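Local atomic coordinates of flagellar motor switch protein FliG (Aquifex aeolicus, PDB entry 3HJL), a protein that probably forms part of the rotor-mounted switch complex at the base of the flagellar basal body, which sets the direction of flagellar rotation. Residues 151-154 / 155-158. Numbering follows the deposited sequence.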
# COMPACT_ATOMS: atom_id res chain seq x y z
N ASN A 151 26.22 -15.39 4.36
CA ASN A 151 25.06 -16.20 4.76
C ASN A 151 24.32 -16.92 3.60
O ASN A 151 23.28 -17.54 3.83
CB ASN A 151 24.08 -15.33 5.56
CG ASN A 151 24.60 -14.98 6.93
OD1 ASN A 151 24.60 -15.82 7.82
ND2 ASN A 151 25.00 -13.73 7.12
N LEU A 152 24.82 -16.80 2.37
CA LEU A 152 24.24 -17.52 1.23
C LEU A 152 25.00 -18.85 1.07
O LEU A 152 26.05 -19.03 1.69
CB LEU A 152 24.35 -16.70 -0.07
CG LEU A 152 23.44 -15.47 -0.26
CD1 LEU A 152 23.82 -14.73 -1.54
CD2 LEU A 152 21.97 -15.84 -0.29
N PRO A 153 24.44 -19.81 0.29
CA PRO A 153 25.20 -21.03 -0.05
C PRO A 153 26.42 -20.73 -0.91
O PRO A 153 26.42 -19.74 -1.63
CB PRO A 153 24.18 -21.87 -0.84
CG PRO A 153 22.85 -21.31 -0.51
CD PRO A 153 23.05 -19.87 -0.22
N GLU A 154 27.39 -21.65 -0.92
CA GLU A 154 28.71 -21.44 -1.55
C GLU A 154 28.70 -21.17 -3.05
O GLU A 154 29.39 -20.27 -3.53
CB GLU A 154 29.64 -22.64 -1.26
CG GLU A 154 29.96 -22.89 0.23
CD GLU A 154 30.76 -21.77 0.88
OE1 GLU A 154 31.64 -21.18 0.21
OE2 GLU A 154 30.53 -21.50 2.08
N GLU A 155 27.95 -21.98 -3.81
CA GLU A 155 27.87 -21.80 -5.26
C GLU A 155 27.08 -20.54 -5.65
O GLU A 155 27.27 -20.00 -6.74
CB GLU A 155 27.26 -23.04 -5.94
CG GLU A 155 28.11 -24.33 -5.83
CD GLU A 155 29.34 -24.36 -6.77
OE1 GLU A 155 29.38 -25.24 -7.65
OE2 GLU A 155 30.26 -23.52 -6.62
N LEU A 156 26.22 -20.07 -4.74
CA LEU A 156 25.47 -18.83 -4.93
C LEU A 156 26.34 -17.60 -4.64
O LEU A 156 26.17 -16.57 -5.28
CB LEU A 156 24.19 -18.83 -4.07
CG LEU A 156 23.08 -17.82 -4.41
CD1 LEU A 156 22.70 -17.82 -5.89
CD2 LEU A 156 21.85 -18.09 -3.54
N LYS A 157 27.26 -17.71 -3.67
CA LYS A 157 28.25 -16.63 -3.38
C LYS A 157 29.03 -16.24 -4.64
O LYS A 157 29.14 -15.07 -4.99
CB LYS A 157 29.28 -17.07 -2.33
CG LYS A 157 28.76 -17.22 -0.93
CD LYS A 157 29.87 -17.72 -0.01
CE LYS A 157 29.37 -18.05 1.38
NZ LYS A 157 30.47 -18.48 2.28
N LYS A 158 29.53 -17.27 -5.32
CA LYS A 158 30.36 -17.11 -6.51
C LYS A 158 29.56 -16.56 -7.69
O LYS A 158 30.04 -15.70 -8.43
CB LYS A 158 30.98 -18.47 -6.90
CG LYS A 158 31.81 -19.16 -5.79
CD LYS A 158 32.08 -20.63 -6.08
CE LYS A 158 32.49 -21.41 -4.83
NZ LYS A 158 33.66 -20.82 -4.13
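E154 and K157, three residues apart on the first turn of helix 154-166, run alongside each other with their charged ends on the same flank, joined by a salt bridge of 3.0 Å from K157 NZ to E154 OE2. The ammonium group does not come in level with the carboxylate: it meets OE2 from above the carboxylate plane, 43° out of it, while E154 OE1 stays farther off, 3.6 Å from K157 NZ. The two chains reach this point differently. E154 folds at its second torsion (chi2 -65°), whereas K157 runs fully extended beyond CG, back toward the start of the helix, so that K157 CE passes 3.5 Å from the backbone O of L152.

Within the FliG middle domain, the loop after helix 142-150 turns here into helix 154-166, with P153 as the N-cap residue. P153 O takes the first regular helical bond, from K157 N at 3.0 Å, and a second, weak one from L156 N. Another side of the turn is apolar. With chi1 at -164° the L156 chain swings away from its own N, and L156 CD2 is brought to 4.0 Å from P153 CD, the leucine running alongside the proline ring. L156 CD2 also lies 4.0 Å from L152 CD2, the two leucine side chains crossing at a slant. L156 also touches P130 and I133 of helix 130-137; P130 belongs to the EHPQR motif, as does R163 farther along helix 154-166.

K158 lays its CG, CD and CE along the carbonyl oxygen of E154. The carboxylate of E154 stands near the positive end of the helix dipole, which would be expected to stabilise helix 154-166, while the surface salt bridge to K157 probably offsets part of its charge.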